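Local coordinates for hypothetical conserved protein (Geobacillus kaustophilus, PDB 2YXY) that is of unknown function but belongs to the DUF1811 family and joins a helical hairpin to a small antiparallel, probably SH3-like, beta sheet, at residues A[54-68]-A[76-88]. Sequence-based numbering, arbitrary orientation.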
ATOM      1  N   ALA A  54      -3.768   3.994  -0.974  1.00 18.08           N
ATOM      2  CA  ALA A  54      -4.108   3.471  -2.281  1.00 22.77           C
ATOM      3  C   ALA A  54      -5.407   4.050  -2.833  1.00 25.86           C
ATOM      4  O   ALA A  54      -5.548   4.224  -4.047  1.00 21.70           O
ATOM      5  CB  ALA A  54      -4.218   1.957  -2.219  1.00 14.80           C
ATOM      6  N   TYR A  55      -6.358   4.311  -1.942  1.00 21.92           N
ATOM      7  CA  TYR A  55      -7.631   4.874  -2.342  1.00 22.21           C
ATOM      8  C   TYR A  55      -7.555   6.366  -2.671  1.00 25.62           C
ATOM      9  O   TYR A  55      -8.571   6.963  -2.999  1.00 27.70           O
ATOM     10  CB  TYR A  55      -8.686   4.626  -1.257  1.00 17.87           C
ATOM     11  CG  TYR A  55      -9.227   3.226  -1.338  1.00 21.21           C
ATOM     12  CD1 TYR A  55      -8.779   2.222  -0.464  1.00 16.46           C
ATOM     13  CD2 TYR A  55     -10.131   2.879  -2.340  1.00 19.60           C
ATOM     14  CE1 TYR A  55      -9.223   0.900  -0.597  1.00 19.99           C
ATOM     15  CE2 TYR A  55     -10.577   1.561  -2.481  1.00 26.34           C
ATOM     16  CZ  TYR A  55     -10.112   0.582  -1.604  1.00 17.53           C
ATOM     17  OH  TYR A  55     -10.528  -0.709  -1.762  1.00 27.89           O
ATOM     18  N   MET A  56      -6.370   6.970  -2.554  1.00 21.35           N
ATOM     19  CA  MET A  56      -6.187   8.384  -2.913  1.00 28.24           C
ATOM     20  C   MET A  56      -5.328   8.448  -4.184  1.00 33.09           C
ATOM     21  O   MET A  56      -4.932   9.524  -4.618  1.00 32.62           O
ATOM     22  CB  MET A  56      -5.487   9.182  -1.802  1.00 33.55           C
ATOM     23  CG  MET A  56      -6.246   9.212  -0.476  1.00 31.82           C
ATOM     24  SD  MET A  56      -5.696  10.475   0.682  1.00 29.93           S
ATOM     25  CE  MET A  56      -4.006  10.091   0.858  1.00 35.34           C
ATOM     26  N   LEU A  57      -5.043   7.290  -4.773  1.00 30.89           N
ATOM     27  CA  LEU A  57      -4.250   7.245  -6.003  1.00 37.17           C
ATOM     28  C   LEU A  57      -5.096   6.809  -7.195  1.00 37.18           C
ATOM     29  O   LEU A  57      -6.234   6.359  -7.042  1.00 37.86           O
ATOM     30  CB  LEU A  57      -3.055   6.297  -5.857  1.00 29.24           C
ATOM     31  CG  LEU A  57      -2.024   6.683  -4.790  1.00 38.29           C
ATOM     32  CD1 LEU A  57      -0.911   5.644  -4.794  1.00 32.28           C
ATOM     33  CD2 LEU A  57      -1.448   8.079  -5.068  1.00 28.06           C
ATOM     34  N   ASN A  58      -4.515   6.918  -8.387  1.00 38.70           N
ATOM     35  CA  ASN A  58      -5.227   6.569  -9.611  1.00 38.03           C
ATOM     36  C   ASN A  58      -4.665   5.282 -10.195  1.00 34.55           C
ATOM     37  O   ASN A  58      -3.510   5.225 -10.631  1.00 33.52           O
ATOM     38  CB  ASN A  58      -5.106   7.731 -10.609  1.00 45.10           C
ATOM     39  CG  ASN A  58      -6.138   7.672 -11.721  1.00 51.22           C
ATOM     40  OD1 ASN A  58      -6.243   8.605 -12.524  1.00 62.80           O
ATOM     41  ND2 ASN A  58      -6.906   6.585 -11.780  1.00 47.77           N
ATOM     42  N   PRO A  59      -5.479   4.219 -10.196  1.00 29.67           N
ATOM     43  CA  PRO A  59      -5.105   2.906 -10.708  1.00 30.41           C
ATOM     44  C   PRO A  59      -4.653   2.984 -12.170  1.00 41.72           C
ATOM     45  O   PRO A  59      -3.852   2.168 -12.624  1.00 39.81           O
ATOM     46  CB  PRO A  59      -6.382   2.101 -10.539  1.00 35.04           C
ATOM     47  CG  PRO A  59      -7.042   2.747  -9.355  1.00 31.59           C
ATOM     48  CD  PRO A  59      -6.845   4.200  -9.652  1.00 35.68           C
ATOM     49  N   ALA A  60      -5.162   3.980 -12.893  1.00 44.26           N
ATOM     50  CA  ALA A  60      -4.825   4.168 -14.305  1.00 48.53           C
ATOM     51  C   ALA A  60      -3.352   4.497 -14.526  1.00 49.15           C
ATOM     52  O   ALA A  60      -2.813   4.199 -15.585  1.00 52.58           O
ATOM     53  CB  ALA A  60      -5.700   5.270 -14.920  1.00 45.49           C
ATOM     54  N   ASP A  61      -2.707   5.119 -13.539  1.00 45.21           N
ATOM     55  CA  ASP A  61      -1.296   5.462 -13.652  1.00 43.19           C
ATOM     56  C   ASP A  61      -0.413   4.220 -13.709  1.00 42.74           C
ATOM     57  O   ASP A  61       0.786   4.310 -13.987  1.00 43.87           O
ATOM     58  CB  ASP A  61      -0.851   6.313 -12.462  1.00 51.19           C
ATOM     59  CG  ASP A  61      -1.626   7.598 -12.345  1.00 56.50           C
ATOM     60  OD1 ASP A  61      -1.301   8.403 -11.443  1.00 55.23           O
ATOM     61  OD2 ASP A  61      -2.558   7.797 -13.152  1.00 59.52           O
ATOM     62  N   PHE A  62      -1.000   3.062 -13.435  1.00 41.20           N
ATOM     63  CA  PHE A  62      -0.233   1.824 -13.441  1.00 43.41           C
ATOM     64  C   PHE A  62      -0.659   0.930 -14.591  1.00 41.72           C
ATOM     65  O   PHE A  62      -1.844   0.863 -14.921  1.00 40.36           O
ATOM     66  CB  PHE A  62      -0.369   1.133 -12.077  1.00 35.46           C
ATOM     67  CG  PHE A  62       0.050   2.019 -10.941  1.00 42.02           C
ATOM     68  CD1 PHE A  62      -0.862   2.891 -10.354  1.00 34.98           C
ATOM     69  CD2 PHE A  62       1.386   2.084 -10.552  1.00 38.52           C
ATOM     70  CE1 PHE A  62      -0.454   3.810  -9.401  1.00 36.84           C
ATOM     71  CE2 PHE A  62       1.804   2.997  -9.606  1.00 40.71           C
ATOM     72  CZ  PHE A  62       0.877   3.869  -9.029  1.00 41.28           C
ATOM     73  N   HIS A  63       0.311   0.245 -15.196  1.00 39.22           N
ATOM     74  CA  HIS A  63       0.025  -0.586 -16.363  1.00 42.59           C
ATOM     75  C   HIS A  63       0.617  -1.993 -16.326  1.00 39.13           C
ATOM     76  O   HIS A  63       1.704  -2.215 -15.801  1.00 39.85           O
ATOM     77  CB  HIS A  63       0.527   0.128 -17.638  1.00 41.84           C
ATOM     78  CG  HIS A  63       0.200   1.591 -17.694  1.00 43.13           C
ATOM     79  ND1 HIS A  63       0.955   2.553 -17.046  1.00 54.22           N
ATOM     80  CD2 HIS A  63      -0.810   2.266 -18.289  1.00 49.69           C
ATOM     81  CE1 HIS A  63       0.423   3.742 -17.246  1.00 53.83           C
ATOM     82  NE2 HIS A  63      -0.656   3.597 -18.001  1.00 53.60           N
ATOM     83  N   PRO A  64      -0.104  -2.966 -16.899  1.00 36.42           N
ATOM     84  CA  PRO A  64       0.358  -4.350 -16.938  1.00 40.45           C
ATOM     85  C   PRO A  64       1.652  -4.392 -17.753  1.00 42.97           C
ATOM     86  O   PRO A  64       1.831  -3.605 -18.678  1.00 40.55           O
ATOM     87  CB  PRO A  64      -0.784  -5.081 -17.646  1.00 38.51           C
ATOM     88  CG  PRO A  64      -1.991  -4.193 -17.390  1.00 41.12           C
ATOM     89  CD  PRO A  64      -1.421  -2.825 -17.545  1.00 39.10           C
ATOM     90  N   GLY A  65       2.547  -5.313 -17.412  1.00 43.55           N
ATOM     91  CA  GLY A  65       3.792  -5.402 -18.139  1.00 48.68           C
ATOM     92  C   GLY A  65       4.842  -4.450 -17.614  1.00 47.01           C
ATOM     93  O   GLY A  65       6.033  -4.674 -17.818  1.00 51.25           O
ATOM     94  N   GLU A  66       4.408  -3.383 -16.950  1.00 44.00           N
ATOM     95  CA  GLU A  66       5.351  -2.424 -16.388  1.00 44.68           C
ATOM     96  C   GLU A  66       5.983  -2.958 -15.097  1.00 43.49           C
ATOM     97  O   GLU A  66       5.418  -3.822 -14.413  1.00 44.16           O
ATOM     98  CB  GLU A  66       4.652  -1.098 -16.116  1.00 46.46           C
ATOM     99  CG  GLU A  66       5.045   0.025 -17.052  1.00 62.25           C
ATOM    100  CD  GLU A  66       4.802  -0.307 -18.512  1.00 71.28           C
ATOM    101  OE1 GLU A  66       5.543  -1.148 -19.068  1.00 75.04           O
ATOM    102  OE2 GLU A  66       3.867   0.277 -19.104  1.00 78.53           O
ATOM    103  N   ILE A  67       7.159  -2.436 -14.774  1.00 41.11           N
ATOM    104  CA  ILE A  67       7.909  -2.844 -13.595  1.00 39.07           C
ATOM    105  C   ILE A  67       8.123  -1.593 -12.747  1.00 43.80           C
ATOM    106  O   ILE A  67       8.498  -0.532 -13.275  1.00 40.18           O
ATOM    107  CB  ILE A  67       9.288  -3.415 -14.004  1.00 44.86           C
ATOM    108  CG1 ILE A  67       9.100  -4.465 -15.101  1.00 43.94           C
ATOM    109  CG2 ILE A  67       9.996  -4.029 -12.795  1.00 42.22           C
ATOM    110  CD1 ILE A  67      10.367  -4.785 -15.861  1.00 44.12           C
ATOM    111  N   TYR A  68       7.886  -1.695 -11.440  1.00 33.78           N
ATOM    112  CA  TYR A  68       8.074  -0.515 -10.598  1.00 36.67           C
ATOM    113  C   TYR A  68       8.912  -0.738  -9.341  1.00 32.69           C
ATOM    114  O   TYR A  68       8.977  -1.843  -8.817  1.00 31.96           O
ATOM    115  CB  TYR A  68       6.713   0.054 -10.142  1.00 39.91           C
ATOM    116  CG  TYR A  68       5.699   0.272 -11.244  1.00 42.93           C
ATOM    117  CD1 TYR A  68       4.982  -0.795 -11.776  1.00 44.06           C
ATOM    118  CD2 TYR A  68       5.484   1.537 -11.772  1.00 44.88           C
ATOM    119  CE1 TYR A  68       4.080  -0.607 -12.807  1.00 48.80           C
ATOM    120  CE2 TYR A  68       4.583   1.743 -12.806  1.00 49.56           C
ATOM    121  CZ  TYR A  68       3.884   0.666 -13.324  1.00 50.42           C
ATOM    122  OH  TYR A  68       3.006   0.864 -14.370  1.00 50.65           O
ATOM    123  N   GLU A  76      14.334  -2.746  -4.903  1.00 55.72           N
ATOM    124  CA  GLU A  76      13.445  -3.866  -5.199  1.00 50.07           C
ATOM    125  C   GLU A  76      12.389  -3.425  -6.210  1.00 47.76           C
ATOM    126  O   GLU A  76      11.949  -2.269  -6.196  1.00 43.43           O
ATOM    127  CB  GLU A  76      12.822  -4.372  -3.912  1.00 52.00           C
ATOM    128  CG  GLU A  76      13.878  -4.621  -2.871  1.00 61.44           C
ATOM    129  CD  GLU A  76      13.383  -5.476  -1.749  1.00 70.65           C
ATOM    130  OE1 GLU A  76      12.856  -6.569  -2.050  1.00 77.83           O
ATOM    131  OE2 GLU A  76      13.526  -5.061  -0.576  1.00 74.24           O
ATOM    132  N   TYR A  77      12.001  -4.334  -7.101  1.00 43.55           N
ATOM    133  CA  TYR A  77      11.038  -4.000  -8.149  1.00 38.02           C
ATOM    134  C   TYR A  77       9.912  -4.991  -8.260  1.00 35.82           C
ATOM    135  O   TYR A  77      10.057  -6.167  -7.911  1.00 37.86           O
ATOM    136  CB  TYR A  77      11.746  -3.857  -9.517  1.00 32.65           C
ATOM    137  CG  TYR A  77      12.611  -2.618  -9.618  1.00 33.96           C
ATOM    138  CD1 TYR A  77      13.867  -2.559  -8.996  1.00 37.06           C
ATOM    139  CD2 TYR A  77      12.139  -1.469 -10.254  1.00 37.65           C
ATOM    140  CE1 TYR A  77      14.619  -1.392  -8.999  1.00 31.41           C
ATOM    141  CE2 TYR A  77      12.880  -0.302 -10.262  1.00 39.46           C
ATOM    142  CZ  TYR A  77      14.118  -0.261  -9.632  1.00 41.77           C
ATOM    143  OH  TYR A  77      14.837   0.926  -9.627  1.00 39.73           O
ATOM    144  N   PHE A  78       8.788  -4.508  -8.776  1.00 35.87           N
ATOM    145  CA  PHE A  78       7.599  -5.336  -8.923  1.00 32.71           C
ATOM    146  C   PHE A  78       7.137  -5.294 -10.372  1.00 32.97           C
ATOM    147  O   PHE A  78       7.025  -4.230 -10.975  1.00 34.33           O
ATOM    148  CB  PHE A  78       6.496  -4.791  -7.992  1.00 30.65           C
ATOM    149  CG  PHE A  78       5.291  -5.676  -7.870  1.00 27.09           C
ATOM    150  CD1 PHE A  78       4.098  -5.332  -8.497  1.00 27.25           C
ATOM    151  CD2 PHE A  78       5.330  -6.827  -7.082  1.00 30.30           C
ATOM    152  CE1 PHE A  78       2.959  -6.097  -8.331  1.00 25.58           C
ATOM    153  CE2 PHE A  78       4.188  -7.616  -6.905  1.00 32.14           C
ATOM    154  CZ  PHE A  78       2.994  -7.249  -7.536  1.00 35.47           C
ATOM    155  N   LYS A  79       6.851  -6.460 -10.925  1.00 37.77           N
ATOM    156  CA  LYS A  79       6.407  -6.544 -12.300  1.00 40.87           C
ATOM    157  C   LYS A  79       4.902  -6.744 -12.283  1.00 36.61           C
ATOM    158  O   LYS A  79       4.415  -7.751 -11.792  1.00 37.59           O
ATOM    159  CB  LYS A  79       7.085  -7.726 -12.979  1.00 44.51           C
ATOM    160  CG  LYS A  79       7.322  -7.517 -14.451  1.00 57.00           C
ATOM    161  CD  LYS A  79       6.044  -7.348 -15.212  1.00 53.67           C
ATOM    162  CE  LYS A  79       6.357  -7.331 -16.700  1.00 67.62           C
ATOM    163  NZ  LYS A  79       7.220  -8.491 -17.071  1.00 58.44           N
ATOM    164  N   VAL A  80       4.166  -5.787 -12.831  1.00 39.54           N
ATOM    165  CA  VAL A  80       2.717  -5.877 -12.824  1.00 40.63           C
ATOM    166  C   VAL A  80       2.119  -6.783 -13.902  1.00 43.06           C
ATOM    167  O   VAL A  80       2.359  -6.603 -15.093  1.00 44.74           O
ATOM    168  CB  VAL A  80       2.087  -4.493 -12.983  1.00 41.30           C
ATOM    169  CG1 VAL A  80       0.568  -4.622 -12.993  1.00 32.57           C
ATOM    170  CG2 VAL A  80       2.581  -3.562 -11.870  1.00 36.82           C
ATOM    171  N   ARG A  81       1.335  -7.757 -13.469  1.00 39.39           N
ATOM    172  CA  ARG A  81       0.674  -8.653 -14.386  1.00 38.28           C
ATOM    173  C   ARG A  81      -0.645  -7.968 -14.711  1.00 41.47           C
ATOM    174  O   ARG A  81      -0.981  -7.769 -15.876  1.00 36.69           O
ATOM    175  CB  ARG A  81       0.439 -10.017 -13.724  1.00 38.03           C
ATOM    176  CG  ARG A  81      -0.433 -10.967 -14.543  1.00 51.28           C
ATOM    177  CD  ARG A  81      -0.799 -12.218 -13.740  1.00 58.10           C
ATOM    178  NE  ARG A  81      -1.995 -12.859 -14.282  1.00 65.06           N
ATOM    179  CZ  ARG A  81      -2.689 -13.813 -13.668  1.00 67.44           C
ATOM    180  NH1 ARG A  81      -2.317 -14.262 -12.477  1.00 69.35           N
ATOM    181  NH2 ARG A  81      -3.775 -14.310 -14.242  1.00 74.50           N
ATOM    182  N   TYR A  82      -1.398  -7.591 -13.680  1.00 42.64           N
ATOM    183  CA  TYR A  82      -2.661  -6.905 -13.929  1.00 46.46           C
ATOM    184  C   TYR A  82      -3.189  -6.147 -12.722  1.00 44.93           C
ATOM    185  O   TYR A  82      -2.867  -6.471 -11.579  1.00 41.80           O
ATOM    186  CB  TYR A  82      -3.710  -7.898 -14.421  1.00 42.18           C
ATOM    187  CG  TYR A  82      -4.274  -8.778 -13.346  1.00 45.12           C
ATOM    188  CD1 TYR A  82      -5.451  -8.428 -12.686  1.00 50.35           C
ATOM    189  CD2 TYR A  82      -3.636  -9.961 -12.984  1.00 43.87           C
ATOM    190  CE1 TYR A  82      -5.984  -9.239 -11.686  1.00 47.72           C
ATOM    191  CE2 TYR A  82      -4.157 -10.778 -11.987  1.00 51.28           C
ATOM    192  CZ  TYR A  82      -5.333 -10.408 -11.343  1.00 51.87           C
ATOM    193  OH  TYR A  82      -5.858 -11.209 -10.356  1.00 57.47           O
ATOM    194  N   LEU A  83      -4.007  -5.140 -13.001  1.00 42.30           N
ATOM    195  CA  LEU A  83      -4.605  -4.308 -11.978  1.00 39.96           C
ATOM    196  C   LEU A  83      -6.070  -4.668 -11.706  1.00 46.24           C
ATOM    197  O   LEU A  83      -6.811  -5.076 -12.605  1.00 44.04           O
ATOM    198  CB  LEU A  83      -4.511  -2.846 -12.389  1.00 38.08           C
ATOM    199  CG  LEU A  83      -3.135  -2.176 -12.460  1.00 45.15           C
ATOM    200  CD1 LEU A  83      -2.426  -2.337 -11.128  1.00 43.88           C
ATOM    201  CD2 LEU A  83      -2.311  -2.768 -13.589  1.00 39.79           C
ATOM    202  N   LYS A  84      -6.480  -4.504 -10.451  1.00 44.26           N
ATOM    203  CA  LYS A  84      -7.837  -4.808 -10.017  1.00 43.35           C
ATOM    204  C   LYS A  84      -8.160  -3.979  -8.778  1.00 39.92           C
ATOM    205  O   LYS A  84      -7.641  -4.246  -7.698  1.00 41.28           O
ATOM    206  CB  LYS A  84      -7.952  -6.294  -9.678  1.00 49.19           C
ATOM    207  CG  LYS A  84      -8.362  -7.165 -10.841  1.00 64.36           C
ATOM    208  CD  LYS A  84      -9.856  -7.057 -11.111  1.00 72.21           C
ATOM    209  CE  LYS A  84     -10.667  -7.838 -10.084  1.00 75.21           C
ATOM    210  NZ  LYS A  84     -10.353  -7.439  -8.685  1.00 76.26           N
ATOM    211  N   GLY A  85      -9.019  -2.980  -8.933  1.00 41.15           N
ATOM    212  CA  GLY A  85      -9.359  -2.134  -7.804  1.00 38.48           C
ATOM    213  C   GLY A  85      -8.132  -1.302  -7.493  1.00 39.44           C
ATOM    214  O   GLY A  85      -7.570  -0.683  -8.403  1.00 39.62           O
ATOM    215  N   VAL A  86      -7.691  -1.295  -6.235  1.00 32.38           N
ATOM    216  CA  VAL A  86      -6.506  -0.519  -5.875  1.00 29.93           C
ATOM    217  C   VAL A  86      -5.306  -1.449  -5.727  1.00 29.80           C
ATOM    218  O   VAL A  86      -4.305  -1.113  -5.087  1.00 30.34           O
ATOM    219  CB  VAL A  86      -6.731   0.275  -4.566  1.00 32.81           C
ATOM    220  CG1 VAL A  86      -7.892   1.206  -4.740  1.00 28.58           C
ATOM    221  CG2 VAL A  86      -6.982  -0.656  -3.404  1.00 21.75           C
ATOM    222  N   PHE A  87      -5.422  -2.621  -6.343  1.00 22.28           N
ATOM    223  CA  PHE A  87      -4.392  -3.650  -6.300  1.00 26.94           C
ATOM    224  C   PHE A  87      -3.686  -3.945  -7.633  1.00 33.35           C
ATOM    225  O   PHE A  87      -4.274  -3.902  -8.723  1.00 28.17           O
ATOM    226  CB  PHE A  87      -4.982  -4.967  -5.786  1.00 31.76           C
ATOM    227  CG  PHE A  87      -5.349  -4.947  -4.333  1.00 30.29           C
ATOM    228  CD1 PHE A  87      -4.372  -5.119  -3.349  1.00 31.29           C
ATOM    229  CD2 PHE A  87      -6.663  -4.744  -3.946  1.00 32.53           C
ATOM    230  CE1 PHE A  87      -4.711  -5.083  -1.988  1.00 31.49           C
ATOM    231  CE2 PHE A  87      -7.016  -4.705  -2.592  1.00 31.05           C
ATOM    232  CZ  PHE A  87      -6.044  -4.875  -1.612  1.00 30.29           C
ATOM    233  N   ALA A  88      -2.406  -4.247  -7.521  1.00 32.58           N
ATOM    234  CA  ALA A  88      -1.608  -4.599  -8.675  1.00 33.22           C
ATOM    235  C   ALA A  88      -1.211  -6.026  -8.386  1.00 31.41           C
ATOM    236  O   ALA A  88      -0.627  -6.300  -7.345  1.00 30.21           O
ATOM    237  CB  ALA A  88      -0.371  -3.713  -8.758  1.00 34.74           C
TER
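The first beta hairpin of the sheet, strands 67-70 and 76-84, meets the linker from helix 39-54. Tyr68 and Phe78 form an antiparallel hydrogen-bonded pair, with Tyr68 N to Phe78 O and Phe78 N to Tyr68 O both 2.7 Å. The pairing runs on into the type II turn 63-66. There Val80 N reaches Glu66 O at 2.8 Å, almost in line with the carbonyl, and Gly65 N bonds to Val80 O, tilted 17° from the carbonyl plane. Val80 CG2 sits at the edge of the Tyr68 ring, near its plane, 3.4 Å from Tyr68 CE1. CG of Tyr68 lies anti to its carbonyl carbon (chi1 -50°), and the ring reaches back along its own segment. Tyr68 OH accepts a hydrogen bond from His63 N at 2.9 Å, and Phe62 CD2 lies over one face of the ring. Leu83 packs both methyls on the linker, CD1 against Phe62 CB and CD2 against Pro64 CD. On the other face of the hairpin, Ile67 CG1 lies against Lys79 CG.

At the far end, Val86 in the type II' turn 84-87 meets the end of the helix. Val86 CB is 3.8 Å from Ala54 CB. Val86 CG1 stands over one face of the Tyr55 ring, a CH-pi contact 3.8 Å from the centroid. The ring also touches Leu19 of helix 16-36. A serine in place of Tyr55 would lack the ring, and Val86 CG1 would probably lose its CH-pi partner, weakening this link between helices and sheet. The sheet is an antiparallel beta meander, consistent with an SH3-like fold, and its second turn packs on the end of the helical hairpin.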